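Local coordinates for specific mitochondrial acyl carrier protein (Toxoplasma, PDB 3CE7) that probably serves as a mitochondrial acyl carrier protein in fatty acid or lipid synthesis in Toxoplasma, at residues A[18-23]-A[92-97]; A[23-28]-A[36-41]. All blocks are in the same frame, centred on the assembly; numbering follows the deposited sequence.

Contact 1 of 2, residues A[18-23]-A[92-97]; sequences NAVTNY and FVVSER
The pairing of the first and last helices of the acyl carrier protein bundle rests here on three valines, with Val20 of helix 17-29 facing Val93 and Val94 of helix 86-98. The two backbones come closest at Val20 and Val94, whose CA atoms are 7.4 Å apart, and no hydrogen bond joins the segments. Val94 supplies one methyl, CG2, which fits against the branch of Val20: it is 3.9 Å from Val20 CB, 3.9 Å from Val20 CG2 and 4.1 Å from Val20 CG1. The second neighbour makes a simpler contact, Val93 CG1 meeting Val20 CG1 methyl to methyl at 4.0 Å. With CG1 of Val20 trans to its backbone N (chi1 171°), this methyl is placed between the two partners, while CG2 lies on the side of Val94. Val20 thus touches both consecutive valines of the other helix through its methyls, in van der Waals contact with each. Val20 also touches Ala90, one turn earlier on helix 86-98, and Val93 continues the apolar layer to Val67 and Phe71 of helix 57-71. Polar groups lie outside this layer. Arg97 reaches back to the N-terminal region through a salt bridge with Asp14 and donates from NH1 to the backbone O of Asp72. Such valine packing between the first and last helices, with helix 57-71 packed beside them, belongs to the all-helical acyl carrier protein fold.

Contact 2 of 2, residues A[23-28]-A[36-41]; sequences YIVGMC and EKVTPS
Val25 and Cys28, one turn apart on helix 17-29, receive Val38 and Pro40 from the loop that follows. This is where the long connection between the first and second major helices of the acyl carrier protein fold doubles back along the helix it has just left. The closest backbone approach is 6.8 Å, between the CA atoms of Val25 and Pro40. The tighter packing is around Val38, which touches the helix with both of its methyls, CG2 coming the closer. Its CG1 lies between the backbone N and the carbonyl carbon (chi1 59°) and faces Val25 CG1 at 4.3 Å, a rather open approach; the other methyl, CG2, turns inward toward the buried thiol of Cys28. Val25 CG1 also lies 4.0 Å from Val38 O, so this methyl meets the loop's backbone as well as its side chain. Other apolar groups line the inner side: Leu86 touches both Cys28 and Val38, Trp55 packs on Cys28, and Leu32 and Leu47 reach Val38. Toward Pro40 the contact thins to a single approach of ring to methyl, Val25 CG2 to Pro40 CG at 4.2 Å. The outer face is polar and exposed. Thr39 directs its side chain away from the helix, and its OG1 accepts a weak bond from Ser41 N at 3.3 Å, with an N-H...O angle of 135°, while Thr39 N pairs with the hydroxyl of Ser42. Farther back, Glu36 OE2 is bonded to Arg48 N, joining two parts of the same long loop. On the buried side, by contrast, Cys28 SG, trans to its own backbone N (chi1 179°), meets Val38 CG2 at 4.0 Å.

Both contacts are built on helix 17-29: contact 1 uses the helix's first half against helix 86-98, and contact 2 uses its second half against the loop at 36-41. Their centres are about 13 Å apart, and in sequence contact 2 is nested within the span closed by contact 1. Two apolar approaches join them directly, Thr21 CG2 to Pro40 CG at 3.7 Å and Val93 CG2 to Ile24 CD1 at 4.2 Å. Acyl carrier proteins usually bear the phosphopantetheine arm on a serine at the start of the helix equivalent to 57-71; this chain has a cysteine there, and its modification is not established. Both contacts are structural packing of helix 17-29.

Contact 1 of 2, residues A[18-23]-A[92-97]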
ATOM      1  N   ASN A  18     -11.022  -6.020  -5.053  1.00 17.37           N
ATOM      2  CA  ASN A  18     -10.172  -7.070  -5.625  1.00 17.60           C
ATOM      3  C   ASN A  18      -9.121  -6.481  -6.563  1.00 17.11           C
ATOM      4  O   ASN A  18      -7.925  -6.779  -6.434  1.00 17.45           O
ATOM      5  CB  ASN A  18     -11.006  -8.141  -6.331  1.00 18.62           C
ATOM      6  CG  ASN A  18     -11.693  -9.088  -5.358  1.00 20.70           C
ATOM      7  OD1 ASN A  18     -11.626  -8.913  -4.141  1.00 24.75           O
ATOM      8  ND2 ASN A  18     -12.372 -10.099  -5.903  1.00 24.80           N
ATOM      9  N   ALA A  19      -9.559  -5.622  -7.480  1.00 17.14           N
ATOM     10  CA  ALA A  19      -8.655  -5.049  -8.480  1.00 16.72           C
ATOM     11  C   ALA A  19      -7.623  -4.135  -7.827  1.00 16.42           C
ATOM     12  O   ALA A  19      -6.429  -4.209  -8.145  1.00 17.26           O
ATOM     13  CB  ALA A  19      -9.453  -4.303  -9.545  1.00 17.59           C
ATOM     14  N   VAL A  20      -8.086  -3.294  -6.903  1.00 15.35           N
ATOM     15  CA  VAL A  20      -7.202  -2.359  -6.211  1.00 15.22           C
ATOM     16  C   VAL A  20      -6.194  -3.128  -5.343  1.00 14.93           C
ATOM     17  O   VAL A  20      -5.012  -2.766  -5.295  1.00 15.65           O
ATOM     18  CB  VAL A  20      -8.012  -1.327  -5.389  1.00 15.02           C
ATOM     19  CG1 VAL A  20      -7.104  -0.503  -4.494  1.00 16.03           C
ATOM     20  CG2 VAL A  20      -8.795  -0.412  -6.316  1.00 15.96           C
ATOM     21  N   THR A  21      -6.652  -4.173  -4.658  1.00 15.34           N
ATOM     22  CA  THR A  21      -5.744  -4.950  -3.811  1.00 15.32           C
ATOM     23  C   THR A  21      -4.665  -5.644  -4.651  1.00 15.22           C
ATOM     24  O   THR A  21      -3.471  -5.545  -4.352  1.00 15.28           O
ATOM     25  CB  THR A  21      -6.488  -5.976  -2.929  1.00 15.27           C
ATOM     26  OG1 THR A  21      -7.456  -5.303  -2.105  1.00 16.31           O
ATOM     27  CG2 THR A  21      -5.487  -6.679  -2.017  1.00 16.52           C
ATOM     28  N   ASN A  22      -5.076  -6.303  -5.730  1.00 15.44           N
ATOM     29  CA  ASN A  22      -4.115  -6.924  -6.647  1.00 16.10           C
ATOM     30  C   ASN A  22      -3.088  -5.911  -7.166  1.00 16.28           C
ATOM     31  O   ASN A  22      -1.888  -6.194  -7.191  1.00 16.67           O
ATOM     32  CB  ASN A  22      -4.840  -7.632  -7.805  1.00 16.31           C
ATOM     33  CG  ASN A  22      -5.442  -8.964  -7.386  1.00 17.26           C
ATOM     34  OD1 ASN A  22      -4.992  -9.573  -6.418  1.00 19.36           O
ATOM     35  ND2 ASN A  22      -6.471  -9.418  -8.110  1.00 19.99           N
ATOM     36  N   TYR A  23      -3.553  -4.718  -7.543  1.00 16.99           N
ATOM     37  CA  TYR A  23      -2.668  -3.685  -8.057  1.00 17.70           C
ATOM     38  C   TYR A  23      -1.651  -3.241  -7.009  1.00 17.20           C
ATOM     39  O   TYR A  23      -0.443  -3.112  -7.283  1.00 17.06           O
ATOM     40  CB  TYR A  23      -3.479  -2.478  -8.545  1.00 18.47           C
ATOM     41  CG  TYR A  23      -2.718  -1.671  -9.563  1.00 20.97           C
ATOM     42  CD1 TYR A  23      -2.771  -2.012 -10.915  1.00 23.10           C
ATOM     43  CD2 TYR A  23      -1.913  -0.600  -9.176  1.00 23.42           C
ATOM     44  CE1 TYR A  23      -2.060  -1.301 -11.864  1.00 24.48           C
ATOM     45  CE2 TYR A  23      -1.192   0.128 -10.130  1.00 23.83           C
ATOM     46  CZ  TYR A  23      -1.275  -0.240 -11.468  1.00 24.02           C
ATOM     47  OH  TYR A  23      -0.577   0.455 -12.443  1.00 26.15           O
ATOM     48  N   PHE A  92      -8.436   1.667   2.245  1.00 15.97           N
ATOM     49  CA  PHE A  92      -8.539   3.121   2.361  1.00 16.51           C
ATOM     50  C   PHE A  92      -8.759   3.752   0.983  1.00 16.15           C
ATOM     51  O   PHE A  92      -9.580   4.669   0.818  1.00 16.32           O
ATOM     52  CB  PHE A  92      -7.298   3.720   3.018  1.00 16.74           C
ATOM     53  CG  PHE A  92      -7.435   5.186   3.286  1.00 17.04           C
ATOM     54  CD1 PHE A  92      -8.213   5.639   4.343  1.00 18.74           C
ATOM     55  CD2 PHE A  92      -6.833   6.127   2.441  1.00 18.31           C
ATOM     56  CE1 PHE A  92      -8.364   7.012   4.591  1.00 18.89           C
ATOM     57  CE2 PHE A  92      -6.975   7.498   2.683  1.00 18.35           C
ATOM     58  CZ  PHE A  92      -7.743   7.937   3.749  1.00 17.81           C
ATOM     59  N   VAL A  93      -8.039   3.245  -0.013  1.00 16.13           N
ATOM     60  CA  VAL A  93      -8.179   3.770  -1.374  1.00 16.38           C
ATOM     61  C   VAL A  93      -9.622   3.594  -1.841  1.00 16.66           C
ATOM     62  O   VAL A  93     -10.254   4.548  -2.314  1.00 17.01           O
ATOM     63  CB  VAL A  93      -7.207   3.083  -2.352  1.00 17.07           C
ATOM     64  CG1 VAL A  93      -7.579   3.407  -3.794  1.00 17.70           C
ATOM     65  CG2 VAL A  93      -5.781   3.516  -2.061  1.00 17.37           C
ATOM     66  N   VAL A  94     -10.146   2.380  -1.699  1.00 16.50           N
ATOM     67  CA  VAL A  94     -11.497   2.097  -2.173  1.00 16.81           C
ATOM     68  C   VAL A  94     -12.511   2.964  -1.426  1.00 17.53           C
ATOM     69  O   VAL A  94     -13.391   3.564  -2.047  1.00 18.02           O
ATOM     70  CB  VAL A  94     -11.817   0.599  -2.087  1.00 16.83           C
ATOM     71  CG1 VAL A  94     -13.330   0.345  -2.261  1.00 17.37           C
ATOM     72  CG2 VAL A  94     -11.002  -0.143  -3.142  1.00 16.18           C
ATOM     73  N   SER A  95     -12.353   3.057  -0.105  1.00 17.79           N
ATOM     74  CA  SER A  95     -13.274   3.854   0.711  0.50 18.56           C
ATOM     75  C   SER A  95     -13.282   5.316   0.268  1.00 18.44           C
ATOM     76  O   SER A  95     -14.354   5.920   0.145  1.00 19.46           O
ATOM     77  CB  SER A  95     -12.956   3.722   2.204  0.50 18.58           C
ATOM     78  OG  SER A  95     -11.709   4.300   2.521  0.50 19.54           O
ATOM     79  N   GLU A  96     -12.107   5.872  -0.016  1.00 18.84           N
ATOM     80  CA  GLU A  96     -12.036   7.274  -0.437  1.00 18.90           C
ATOM     81  C   GLU A  96     -12.677   7.467  -1.800  1.00 18.72           C
ATOM     82  O   GLU A  96     -13.441   8.411  -2.015  1.00 19.26           O
ATOM     83  CB  GLU A  96     -10.600   7.780  -0.435  1.00 19.29           C
ATOM     84  CG  GLU A  96     -10.044   7.987   0.973  1.00 20.69           C
ATOM     85  CD  GLU A  96     -10.767   9.093   1.731  1.00 23.18           C
ATOM     86  OE1 GLU A  96     -10.647  10.278   1.335  1.00 25.51           O
ATOM     87  OE2 GLU A  96     -11.458   8.777   2.716  1.00 25.52           O
ATOM     88  N   ARG A  97     -12.373   6.565  -2.724  1.00 18.25           N
ATOM     89  CA  ARG A  97     -12.900   6.699  -4.077  1.00 18.39           C
ATOM     90  C   ARG A  97     -14.407   6.442  -4.118  1.00 18.45           C
ATOM     91  O   ARG A  97     -15.105   7.001  -4.963  1.00 19.07           O
ATOM     92  CB  ARG A  97     -12.163   5.769  -5.042  1.00 18.68           C
ATOM     93  CG  ARG A  97     -10.684   6.121  -5.228  1.00 18.79           C
ATOM     94  CD  ARG A  97     -10.460   7.576  -5.666  1.00 20.44           C
ATOM     95  NE  ARG A  97     -11.091   7.873  -6.951  1.00 21.27           N
ATOM     96  CZ  ARG A  97     -10.920   9.004  -7.629  1.00 25.82           C
ATOM     97  NH1 ARG A  97     -10.116   9.957  -7.162  1.00 25.54           N
ATOM     98  NH2 ARG A  97     -11.539   9.174  -8.791  1.00 26.55           N
TER

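Contact 2 of 2, residues A[23-28]-A[36-41]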
ATOM      1  N   TYR A  23      -3.553  -4.718  -7.543  1.00 16.99           N
ATOM      2  CA  TYR A  23      -2.668  -3.685  -8.057  1.00 17.70           C
ATOM      3  C   TYR A  23      -1.651  -3.241  -7.009  1.00 17.20           C
ATOM      4  O   TYR A  23      -0.443  -3.112  -7.283  1.00 17.06           O
ATOM      5  CB  TYR A  23      -3.479  -2.478  -8.545  1.00 18.47           C
ATOM      6  CG  TYR A  23      -2.718  -1.671  -9.563  1.00 20.97           C
ATOM      7  CD1 TYR A  23      -2.771  -2.012 -10.915  1.00 23.10           C
ATOM      8  CD2 TYR A  23      -1.913  -0.600  -9.176  1.00 23.42           C
ATOM      9  CE1 TYR A  23      -2.060  -1.301 -11.864  1.00 24.48           C
ATOM     10  CE2 TYR A  23      -1.192   0.128 -10.130  1.00 23.83           C
ATOM     11  CZ  TYR A  23      -1.275  -0.240 -11.468  1.00 24.02           C
ATOM     12  OH  TYR A  23      -0.577   0.455 -12.443  1.00 26.15           O
ATOM     13  N   ILE A  24      -2.143  -3.024  -5.794  1.00 16.38           N
ATOM     14  CA  ILE A  24      -1.311  -2.536  -4.703  1.00 17.01           C
ATOM     15  C   ILE A  24      -0.270  -3.581  -4.282  1.00 16.27           C
ATOM     16  O   ILE A  24       0.866  -3.231  -3.982  1.00 17.02           O
ATOM     17  CB  ILE A  24      -2.191  -2.031  -3.543  1.00 17.16           C
ATOM     18  CG1 ILE A  24      -2.802  -0.683  -3.953  1.00 18.15           C
ATOM     19  CG2 ILE A  24      -1.407  -1.957  -2.230  1.00 17.97           C
ATOM     20  CD1 ILE A  24      -3.742  -0.048  -2.953  1.00 19.78           C
ATOM     21  N   VAL A  25      -0.647  -4.859  -4.303  1.00 16.20           N
ATOM     22  CA  VAL A  25       0.329  -5.938  -4.085  1.00 16.27           C
ATOM     23  C   VAL A  25       1.460  -5.842  -5.120  1.00 16.39           C
ATOM     24  O   VAL A  25       2.637  -5.870  -4.751  1.00 17.17           O
ATOM     25  CB  VAL A  25      -0.330  -7.339  -4.101  1.00 16.71           C
ATOM     26  CG1 VAL A  25       0.733  -8.462  -4.117  1.00 17.19           C
ATOM     27  CG2 VAL A  25      -1.228  -7.497  -2.885  1.00 16.78           C
ATOM     28  N   GLY A  26       1.095  -5.673  -6.389  1.00 16.69           N
ATOM     29  CA  GLY A  26       2.082  -5.501  -7.468  1.00 17.02           C
ATOM     30  C   GLY A  26       3.002  -4.310  -7.260  1.00 17.45           C
ATOM     31  O   GLY A  26       4.220  -4.399  -7.490  1.00 17.92           O
ATOM     32  N   MET A  27       2.431  -3.193  -6.817  1.00 17.84           N
ATOM     33  CA  MET A  27       3.221  -1.990  -6.530  1.00 17.99           C
ATOM     34  C   MET A  27       4.224  -2.255  -5.413  1.00 18.20           C
ATOM     35  O   MET A  27       5.383  -1.827  -5.487  1.00 17.97           O
ATOM     36  CB  MET A  27       2.316  -0.842  -6.092  1.00 18.88           C
ATOM     37  CG  MET A  27       1.437  -0.286  -7.187  1.00 19.06           C
ATOM     38  SD  MET A  27       0.295   0.952  -6.541  1.00 19.12           S
ATOM     39  CE  MET A  27       1.398   2.165  -5.842  1.00 20.67           C
ATOM     40  N   CYS A  28       3.752  -2.934  -4.366  1.00 17.26           N
ATOM     41  CA  CYS A  28       4.565  -3.199  -3.192  1.00 17.55           C
ATOM     42  C   CYS A  28       5.745  -4.086  -3.559  1.00 17.31           C
ATOM     43  O   CYS A  28       6.846  -3.891  -3.053  1.00 16.89           O
ATOM     44  CB  CYS A  28       3.735  -3.879  -2.115  1.00 16.94           C
ATOM     45  SG  CYS A  28       4.692  -4.267  -0.603  1.00 18.36           S
ATOM     46  N   GLU A  36      11.088 -12.199  -2.282  1.00 25.33           N
ATOM     47  CA  GLU A  36      10.340 -11.878  -1.062  1.00 24.80           C
ATOM     48  C   GLU A  36       8.854 -12.006  -1.348  1.00 23.81           C
ATOM     49  O   GLU A  36       8.380 -11.557  -2.395  1.00 24.24           O
ATOM     50  CB  GLU A  36      10.665 -10.454  -0.585  1.00 25.25           C
ATOM     51  CG  GLU A  36      10.113 -10.092   0.774  1.00 26.75           C
ATOM     52  CD  GLU A  36      10.939 -10.626   1.937  1.00 28.73           C
ATOM     53  OE1 GLU A  36      12.010 -11.246   1.710  1.00 31.57           O
ATOM     54  OE2 GLU A  36      10.500 -10.418   3.084  1.00 28.11           O
ATOM     55  N   LYS A  37       8.118 -12.610  -0.417  1.00 22.47           N
ATOM     56  CA  LYS A  37       6.691 -12.842  -0.604  1.00 21.73           C
ATOM     57  C   LYS A  37       5.844 -11.862   0.196  1.00 20.40           C
ATOM     58  O   LYS A  37       6.057 -11.675   1.396  1.00 20.72           O
ATOM     59  CB  LYS A  37       6.337 -14.289  -0.240  1.00 21.79           C
ATOM     60  CG  LYS A  37       6.849 -15.298  -1.283  1.00 22.52           C
ATOM     61  CD  LYS A  37       6.710 -16.755  -0.822  1.00 23.77           C
ATOM     62  CE  LYS A  37       7.757 -17.125   0.209  1.00 27.29           C
ATOM     63  NZ  LYS A  37       7.639 -18.558   0.653  1.00 29.09           N
ATOM     64  N   VAL A  38       4.875 -11.246  -0.475  1.00 19.04           N
ATOM     65  CA  VAL A  38       3.972 -10.320   0.198  1.00 17.91           C
ATOM     66  C   VAL A  38       2.519 -10.656  -0.148  1.00 17.99           C
ATOM     67  O   VAL A  38       2.196 -10.912  -1.306  1.00 18.20           O
ATOM     68  CB  VAL A  38       4.308  -8.838  -0.161  1.00 18.21           C
ATOM     69  CG1 VAL A  38       4.208  -8.595  -1.670  1.00 18.02           C
ATOM     70  CG2 VAL A  38       3.414  -7.875   0.606  1.00 18.09           C
ATOM     71  N   THR A  39       1.667 -10.684   0.875  1.00 17.42           N
ATOM     72  CA  THR A  39       0.228 -10.859   0.692  1.00 17.75           C
ATOM     73  C   THR A  39      -0.499  -9.658   1.297  1.00 17.24           C
ATOM     74  O   THR A  39       0.116  -8.850   2.014  1.00 17.76           O
ATOM     75  CB  THR A  39      -0.287 -12.121   1.399  1.00 17.91           C
ATOM     76  OG1 THR A  39      -0.302 -11.886   2.812  1.00 18.19           O
ATOM     77  CG2 THR A  39       0.578 -13.335   1.060  1.00 18.81           C
ATOM     78  N   PRO A  40      -1.815  -9.522   1.031  1.00 17.46           N
ATOM     79  CA  PRO A  40      -2.498  -8.353   1.603  1.00 17.47           C
ATOM     80  C   PRO A  40      -2.488  -8.309   3.140  1.00 17.83           C
ATOM     81  O   PRO A  40      -2.597  -7.230   3.721  1.00 18.29           O
ATOM     82  CB  PRO A  40      -3.928  -8.484   1.073  1.00 17.55           C
ATOM     83  CG  PRO A  40      -3.799  -9.351  -0.152  1.00 17.63           C
ATOM     84  CD  PRO A  40      -2.723 -10.333   0.200  1.00 17.83           C
ATOM     85  N   SER A  41      -2.346  -9.458   3.793  1.00 18.52           N
ATOM     86  CA  SER A  41      -2.348  -9.475   5.256  1.00 19.53           C
ATOM     87  C   SER A  41      -0.947  -9.455   5.885  1.00 19.47           C
ATOM     88  O   SER A  41      -0.817  -9.401   7.117  1.00 19.45           O
ATOM     89  CB  SER A  41      -3.147 -10.670   5.777  1.00 20.62           C
ATOM     90  OG  SER A  41      -2.536 -11.869   5.355  1.00 23.62           O
TER